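Tubulin-specific chaperone (Trypanosoma brucei, PDB 4B6W) probably binds alpha-tubulin as tubulin-binding cofactor B, the chain in the crystal being the ubiquitin-like domain of that longer protein. Local coordinates at residues 38-42 / 43-47; 60-63 / 64-67; 70-73 / 74-78. All coordinates share one frame; numbering follows the deposited sequence. Where two conformers were deposited one is given.

Contact 1: 38-42 / 43-47; sequences FATPP and EYMQL
Tyr44 and Met45 each donate a backbone hydrogen bond three residues back, Tyr44 N to Pro41 O at 2.8 Å and Met45 N to Pro42 O at 3.3 Å. That is the tight winding of a 3-10 turn, with Pro42 and Glu43 in helical conformation.

Packing contacts fill in around the turn. The Pro41 ring meets the rim of the Tyr44 ring, CG lying in the aromatic plane at 3.9 Å from CD2, with CB just as close to that atom. Thr40 packs alongside: its methyl CG2 rests against Tyr44 O, 3.4 Å away, and also touches CB of Tyr44.

The sequence Thr-Pro-Pro-Glu recalls the Pro-Pro-Asp turn of ubiquitin itself. As there, the prolines stand between the helix, here 27-35, and the third strand of the beta-grasp fold, here 45-50.

Met45, a selenomethionine, fills the inner side. CG lies beside the backbone N (chi1 -63°) and the chain is fully extended beyond it, which carries the side chain back beneath the turn. Its CG rests 3.9 Å from CG2 of Thr40, and SE passes 4.1 Å from CA of Pro42. The terminal CE is modelled 3.0 Å from Thr40 O, a closeness that is doubtful for a methyl group. Beyond the turn, Met45 packs on Val34 of the helix and Val80 of strand 77-82.

The Thr40 hydroxyl OG1 is hydrogen-bonded to both Asp82 OD2 and His9 NE2. In the backbone, the Met45 carbonyl oxygen is hydrogen-bonded to Lys31 NZ.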
loop_
_atom_site.group_PDB
_atom_site.type_symbol
_atom_site.label_atom_id
_atom_site.label_comp_id
_atom_site.label_asym_id
_atom_site.label_seq_id
_atom_site.Cartn_x
_atom_site.Cartn_y
_atom_site.Cartn_z
ATOM N N PHE A 38 3.853 -5.373 -8.698
ATOM C CA PHE A 38 3.063 -6.598 -8.567
ATOM C C PHE A 38 2.132 -6.915 -9.748
ATOM O O PHE A 38 1.920 -8.106 -10.069
ATOM C CB PHE A 38 2.328 -6.622 -7.228
ATOM C CG PHE A 38 3.260 -6.559 -6.038
ATOM C CD1 PHE A 38 4.453 -7.276 -6.011
ATOM C CD2 PHE A 38 2.961 -5.792 -4.960
ATOM C CE1 PHE A 38 5.330 -7.192 -4.894
ATOM C CE2 PHE A 38 3.827 -5.737 -3.867
ATOM C CZ PHE A 38 5.008 -6.450 -3.853
ATOM N N ALA A 39 1.617 -5.887 -10.411
ATOM C CA ALA A 39 0.905 -6.070 -11.685
ATOM C C ALA A 39 -0.482 -6.682 -11.508
ATOM O O ALA A 39 -0.969 -7.333 -12.411
ATOM C CB ALA A 39 1.752 -6.910 -12.703
ATOM N N THR A 40 -1.079 -6.488 -10.325
ATOM C CA THR A 40 -2.526 -6.615 -10.118
ATOM C C THR A 40 -3.107 -5.335 -10.680
ATOM O O THR A 40 -2.599 -4.265 -10.345
ATOM C CB THR A 40 -2.917 -6.646 -8.596
ATOM O OG1 THR A 40 -2.227 -7.705 -7.928
ATOM C CG2 THR A 40 -4.442 -6.855 -8.411
ATOM N N PRO A 41 -4.163 -5.417 -11.516
ATOM C CA PRO A 41 -4.831 -4.154 -11.845
ATOM C C PRO A 41 -5.292 -3.424 -10.570
ATOM O O PRO A 41 -5.814 -4.049 -9.670
ATOM C CB PRO A 41 -6.038 -4.579 -12.685
ATOM C CG PRO A 41 -5.746 -5.962 -13.137
ATOM C CD PRO A 41 -4.852 -6.581 -12.101
ATOM N N PRO A 42 -5.073 -2.110 -10.497
ATOM C CA PRO A 42 -5.442 -1.317 -9.326
ATOM C C PRO A 42 -6.921 -1.382 -8.919
ATOM O O PRO A 42 -7.242 -1.190 -7.742
ATOM C CB PRO A 42 -5.060 0.102 -9.749
ATOM C CG PRO A 42 -3.936 -0.113 -10.703
ATOM C CD PRO A 42 -4.336 -1.298 -11.485
ATOM N N GLU A 43 -7.793 -1.635 -9.886
ATOM C CA GLU A 43 -9.209 -1.832 -9.607
ATOM C C GLU A 43 -9.444 -3.105 -8.764
ATOM O O GLU A 43 -10.500 -3.256 -8.153
ATOM C CB GLU A 43 -10.019 -1.855 -10.916
ATOM C CG GLU A 43 -9.498 -2.808 -12.020
ATOM C CD GLU A 43 -8.466 -2.183 -12.984
ATOM O OE1 GLU A 43 -7.620 -1.357 -12.558
ATOM O OE2 GLU A 43 -8.499 -2.552 -14.181
ATOM N N TYR A 44 -8.456 -4.001 -8.723
ATOM C CA TYR A 44 -8.544 -5.249 -7.960
ATOM C C TYR A 44 -7.565 -5.300 -6.794
ATOM O O TYR A 44 -7.169 -6.384 -6.356
ATOM C CB TYR A 44 -8.305 -6.438 -8.894
ATOM C CG TYR A 44 -9.400 -6.605 -9.901
ATOM C CD1 TYR A 44 -10.698 -6.906 -9.501
ATOM C CD2 TYR A 44 -9.150 -6.443 -11.262
ATOM C CE1 TYR A 44 -11.736 -7.045 -10.454
ATOM C CE2 TYR A 44 -10.161 -6.578 -12.205
ATOM C CZ TYR A 44 -11.444 -6.878 -11.796
ATOM O OH TYR A 44 -12.433 -7.017 -12.752
HETATM N N MSE A 45 -7.170 -4.123 -6.309
HETATM C CA MSE A 45 -6.314 -3.994 -5.136
HETATM C C MSE A 45 -7.053 -3.303 -4.019
HETATM O O MSE A 45 -7.706 -2.262 -4.225
HETATM C CB MSE A 45 -5.118 -3.117 -5.399
HETATM C CG MSE A 45 -4.128 -3.551 -6.413
HETATM SE SE MSE A 45 -2.672 -2.154 -6.391
HETATM C CE MSE A 45 -1.561 -2.844 -7.889
ATOM N N GLN A 46 -6.896 -3.870 -2.827
ATOM C CA GLN A 46 -7.084 -3.140 -1.588
ATOM C C GLN A 46 -5.722 -2.993 -0.949
ATOM O O GLN A 46 -4.922 -3.910 -1.008
ATOM C CB GLN A 46 -8.017 -3.902 -0.663
ATOM C CG GLN A 46 -9.428 -3.927 -1.171
ATOM C CD GLN A 46 -10.433 -4.557 -0.215
ATOM O OE1 GLN A 46 -11.596 -4.701 -0.580
ATOM N NE2 GLN A 46 -10.001 -4.955 0.980
ATOM N N LEU A 47 -5.458 -1.817 -0.374
ATOM C CA LEU A 47 -4.234 -1.534 0.402
ATOM C C LEU A 47 -4.518 -1.566 1.926
ATOM O O LEU A 47 -5.325 -0.802 2.439
ATOM C CB LEU A 47 -3.612 -0.186 -0.023
ATOM C CG LEU A 47 -3.115 0.010 -1.496
ATOM C CD1 LEU A 47 -2.424 1.377 -1.655
ATOM C CD2 LEU A 47 -2.202 -1.123 -2.057
#

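Contact 2: 60-63 / 64-67; sequences NMAN and DKQL
The carboxylate of Asp64 is the flat group that meets the other half of the turn: its OD1 stands 3.7 Å from the methyl CB of Ala62. CG of Asp64 is held between the backbone N and the carbonyl carbon (chi1 72°), which folds the carboxylate back over the turn. The amide of Asn63 is directed elsewhere, and its OD1 is hydrogen-bonded to Lys31 NZ.

Asn63 and Asp64 are the central residues of a type I beta turn from Ala62 to Lys65. Lys65 N donates to Ala62 O over 3.1 Å, fairly straight at 159°. The aliphatic part of Lys65 packs against Ala62: CB lies 3.6 Å from Ala62 O, and CG is 4.0 Å from CB of Ala62. The alanine methyl thus has both the Asp64 carboxylate and the Lys65 chain as neighbours within the turn. Beyond CG the lysine chain bends at chi2 and leads away.

On the inner side, Met61, a selenomethionine, and Leu67 reach towards each other across the mouth of the loop. SE of Met61 touches the CD1 branch of Leu67 at 4.0 Å, two buried apolar side chains meeting obliquely. The Met61 chain is bent at chi3 (-79°), leaving the selenium as its nearest atom to the leucine.

The same face lies against the helix: Met61, Asn63 and Leu67 all pack on Ile27, while backbone hydrogen bonds of Asn63 to Glu28, Lys65 to Ile27 and Leu67 to Gln25 run along the start of helix 27-35 and the residues just before it. Met61 meanwhile bonds through its backbone to Leu47 and packs on Leu49, joining the loop to strand 45-50 of the beta-grasp sheet.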
loop_
_atom_site.group_PDB
_atom_site.type_symbol
_atom_site.label_atom_id
_atom_site.label_comp_id
_atom_site.label_asym_id
_atom_site.label_seq_id
_atom_site.Cartn_x
_atom_site.Cartn_y
_atom_site.Cartn_z
ATOM N N ASN A 60 -8.261 -1.424 4.494
ATOM C CA ASN A 60 -8.585 -1.114 3.088
ATOM C C ASN A 60 -8.662 0.393 2.802
ATOM O O ASN A 60 -9.741 0.965 2.816
ATOM C CB ASN A 60 -9.925 -1.766 2.737
ATOM C CG ASN A 60 -10.383 -1.471 1.316
ATOM O OD1 ASN A 60 -11.591 -1.527 1.021
ATOM N ND2 ASN A 60 -9.436 -1.143 0.436
HETATM N N MSE A 61 -7.534 1.029 2.530
HETATM C CA MSE A 61 -7.526 2.492 2.383
HETATM C C MSE A 61 -8.287 2.951 1.134
HETATM O O MSE A 61 -8.163 2.366 0.057
HETATM C CB MSE A 61 -6.097 3.024 2.373
HETATM C CG MSE A 61 -5.321 2.697 3.648
HETATM SE SE MSE A 61 -3.474 3.405 3.685
HETATM C CE MSE A 61 -2.579 2.047 2.541
ATOM N N ALA A 62 -9.061 4.013 1.304
ATOM C CA ALA A 62 -9.964 4.514 0.281
ATOM C C ALA A 62 -9.159 5.236 -0.788
ATOM O O ALA A 62 -8.319 6.082 -0.465
ATOM C CB ALA A 62 -11.043 5.475 0.922
ATOM N N ASN A 63 -9.423 4.897 -2.056
ATOM C CA ASN A 63 -8.736 5.501 -3.193
ATOM C C ASN A 63 -8.669 7.024 -3.207
ATOM O O ASN A 63 -7.687 7.573 -3.676
ATOM C CB ASN A 63 -9.388 5.066 -4.502
ATOM C CG ASN A 63 -9.088 3.651 -4.850
ATOM O OD1 ASN A 63 -8.234 3.040 -4.240
ATOM N ND2 ASN A 63 -9.786 3.114 -5.839
ATOM N N ASP A 64 -9.718 7.698 -2.735
ATOM C CA ASP A 64 -9.773 9.170 -2.790
ATOM C C ASP A 64 -9.103 9.880 -1.619
ATOM O O ASP A 64 -9.035 11.110 -1.616
ATOM C CB ASP A 64 -11.219 9.683 -2.965
ATOM C CG ASP A 64 -12.088 9.519 -1.711
ATOM O OD1 ASP A 64 -11.923 8.531 -0.950
ATOM O OD2 ASP A 64 -12.983 10.386 -1.513
ATOM N N LYS A 65 -8.629 9.124 -0.636
ATOM C CA LYS A 65 -7.941 9.686 0.509
ATOM C C LYS A 65 -6.427 9.664 0.297
ATOM O O LYS A 65 -5.901 8.909 -0.497
ATOM C CB LYS A 65 -8.262 8.885 1.784
ATOM C CG LYS A 65 -9.687 8.960 2.267
ATOM C CD LYS A 65 -10.015 10.350 2.683
ATOM C CE LYS A 65 -11.281 10.417 3.507
ATOM N NZ LYS A 65 -11.768 11.844 3.521
ATOM N N GLN A 66 -5.737 10.471 1.075
ATOM C CA GLN A 66 -4.313 10.595 0.995
ATOM C C GLN A 66 -3.690 9.670 2.006
ATOM O O GLN A 66 -4.311 9.329 3.010
ATOM C CB GLN A 66 -3.906 12.033 1.282
ATOM C CG GLN A 66 -4.276 12.975 0.150
ATOM C CD GLN A 66 -4.240 14.425 0.586
ATOM O OE1 GLN A 66 -4.771 14.764 1.643
ATOM N NE2 GLN A 66 -3.624 15.286 -0.226
ATOM N N LEU A 67 -2.460 9.272 1.751
ATOM C CA LEU A 67 -1.770 8.348 2.656
ATOM C C LEU A 67 -1.655 8.914 4.101
ATOM O O LEU A 67 -1.772 8.177 5.088
ATOM C CB LEU A 67 -0.409 7.975 2.055
ATOM C CG LEU A 67 0.469 6.932 2.750
ATOM C CD1 LEU A 67 -0.246 5.570 2.899
ATOM C CD2 LEU A 67 1.793 6.774 1.987
#

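Contact 3: 70-73 / 74-78; sequences YQCR and DEFVI
Arg73 and Phe76 carry this turn, the aliphatic base of the arginine lying over one face of the aromatic ring. CB of Arg73 sits 3.9 Å from the ring centroid and 24° off the normal, a CH-pi contact, and CG continues across to CZ of Phe76 at 3.7 Å. The same face is covered by backbone: Arg73 N is 3.5 Å above the plane, displaced toward the rim, and the carbonyl carbon of Cys72 lies beside it. The two side chains run in the same direction, so the guanidinium extends past the ring with its plane only 12° from that of the phenyl group.

A type II beta turn from Arg73 to Phe76 brings them together. Its closing bond, Phe76 N to Arg73 O, is weak at 3.4 Å, and Arg73 O also lies 3.3 Å from CB of Phe76. Glu75 takes a positive phi at the third position of the turn, while Asp74 at the second turns outward and gives its OD1 to Lys4 N.

Cys72 adds a third partner from the inner side. With SG anti to the backbone N (chi1 -171°), the sulfur comes within 4.0 Å of CB of Phe76 and views the ring obliquely, a sulfur-aromatic contact at 5.1 Å from the centroid.

The turn leads into strand 77-82, which runs between strands 2-9 and 45-50. Cys72 packs on Val5 and Leu49 of those two neighbours, Phe76 also leans on Leu49, and the Phe76 backbone bonds to Ser6.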
loop_
_atom_site.group_PDB
_atom_site.type_symbol
_atom_site.label_atom_id
_atom_site.label_comp_id
_atom_site.label_asym_id
_atom_site.label_seq_id
_atom_site.Cartn_x
_atom_site.Cartn_y
_atom_site.Cartn_z
ATOM N N TYR A 70 -4.268 8.350 6.863
ATOM C CA TYR A 70 -4.149 7.112 7.633
ATOM C C TYR A 70 -2.988 7.088 8.635
ATOM O O TYR A 70 -2.712 6.060 9.246
ATOM C CB TYR A 70 -4.090 5.934 6.656
ATOM C CG TYR A 70 -5.386 5.810 5.891
ATOM C CD1 TYR A 70 -6.533 5.381 6.531
ATOM C CD2 TYR A 70 -5.474 6.159 4.552
ATOM C CE1 TYR A 70 -7.745 5.300 5.863
ATOM C CE2 TYR A 70 -6.656 6.058 3.874
ATOM C CZ TYR A 70 -7.796 5.630 4.535
ATOM O OH TYR A 70 -9.000 5.522 3.894
ATOM N N GLN A 71 -2.343 8.237 8.827
ATOM C CA GLN A 71 -1.277 8.399 9.821
ATOM C C GLN A 71 -0.110 7.442 9.530
ATOM O O GLN A 71 0.545 6.941 10.438
ATOM C CB GLN A 71 -1.823 8.238 11.256
ATOM C CG GLN A 71 -2.972 9.181 11.600
ATOM C CD GLN A 71 -3.603 8.922 12.980
ATOM O OE1 GLN A 71 -4.281 7.873 13.224
ATOM N NE2 GLN A 71 -3.427 9.903 13.885
ATOM N N CYS A 72 0.169 7.229 8.248
ATOM C CA CYS A 72 1.313 6.421 7.849
ATOM C C CYS A 72 2.653 7.026 8.307
ATOM O O CYS A 72 2.823 8.251 8.317
ATOM C CB CYS A 72 1.301 6.200 6.358
ATOM S SG CYS A 72 2.519 5.016 5.797
ATOM N N ARG A 73 3.577 6.157 8.717
ATOM C CA ARG A 73 4.876 6.576 9.220
ATOM C C ARG A 73 5.947 5.751 8.551
ATOM O O ARG A 73 5.648 4.756 7.883
ATOM C CB ARG A 73 4.992 6.390 10.735
ATOM C CG ARG A 73 3.874 7.022 11.588
ATOM C CD ARG A 73 3.806 8.550 11.488
ATOM N NE ARG A 73 2.755 9.109 12.347
ATOM C CZ ARG A 73 2.846 9.223 13.676
ATOM N NH1 ARG A 73 3.940 8.813 14.337
ATOM N NH2 ARG A 73 1.830 9.746 14.366
ATOM N N ASP A 74 7.201 6.155 8.742
ATOM C CA ASP A 74 8.315 5.375 8.236
ATOM C C ASP A 74 8.281 3.970 8.841
ATOM O O ASP A 74 7.943 3.792 10.026
ATOM C CB ASP A 74 9.653 6.037 8.562
ATOM C CG ASP A 74 9.908 7.284 7.752
ATOM O OD1 ASP A 74 9.873 7.235 6.530
ATOM O OD2 ASP A 74 10.154 8.347 8.335
ATOM N N GLU A 75 8.628 2.995 8.010
ATOM C CA GLU A 75 8.827 1.600 8.396
ATOM C C GLU A 75 7.524 0.830 8.500
ATOM O O GLU A 75 7.506 -0.325 8.918
ATOM C CB GLU A 75 9.667 1.465 9.680
ATOM C CG GLU A 75 10.821 2.506 9.872
ATOM C CD GLU A 75 11.754 2.628 8.659
ATOM O OE1 GLU A 75 11.837 1.619 7.903
ATOM O OE2 GLU A 75 12.416 3.719 8.474
ATOM N N PHE A 76 6.436 1.469 8.082
ATOM C CA PHE A 76 5.120 0.853 7.995
ATOM C C PHE A 76 5.093 -0.013 6.744
ATOM O O PHE A 76 5.976 0.127 5.899
ATOM C CB PHE A 76 4.022 1.915 7.905
ATOM C CG PHE A 76 3.555 2.449 9.235
ATOM C CD1 PHE A 76 4.405 2.536 10.319
ATOM C CD2 PHE A 76 2.262 2.916 9.373
ATOM C CE1 PHE A 76 3.962 3.046 11.529
ATOM C CE2 PHE A 76 1.812 3.450 10.576
ATOM C CZ PHE A 76 2.661 3.508 11.653
ATOM N N VAL A 77 4.077 -0.880 6.619
ATOM C CA VAL A 77 4.016 -1.842 5.535
ATOM C C VAL A 77 2.697 -1.670 4.830
ATOM O O VAL A 77 1.623 -1.653 5.462
ATOM C CB VAL A 77 4.162 -3.297 6.064
ATOM C CG1 VAL A 77 3.973 -4.318 4.960
ATOM C CG2 VAL A 77 5.518 -3.486 6.740
ATOM N N ILE A 78 2.759 -1.473 3.519
ATOM C CA ILE A 78 1.534 -1.444 2.744
ATOM C C ILE A 78 1.411 -2.842 2.147
ATOM O O ILE A 78 2.286 -3.264 1.357
ATOM C CB ILE A 78 1.569 -0.400 1.623
ATOM C CG1 ILE A 78 1.447 1.026 2.178
ATOM C CG2 ILE A 78 0.420 -0.641 0.648
ATOM C CD1 ILE A 78 1.575 2.108 1.138
#

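In the fold
The three contacts follow one another along a single ubiquitin-like domain. Contact 1 enters strand 45-50, contact 2 lies in the loop after strand 56-58, and contact 3 leads into strand 77-82. The centre of contact 2 is about 13 Å from each of the other centres, while contacts 1 and 3 are about 19 Å apart on opposite sides of the chain's centre. Leu47 of contact 1 reaches both of the others, and its CD2 packs on Ile78 of contact 3. Tyr70 of contact 3 ties back to Ala62 through its hydroxyl, as an equivalent tyrosine does in ubiquitin. All three turns lie against the helix or sheet of the beta-grasp core.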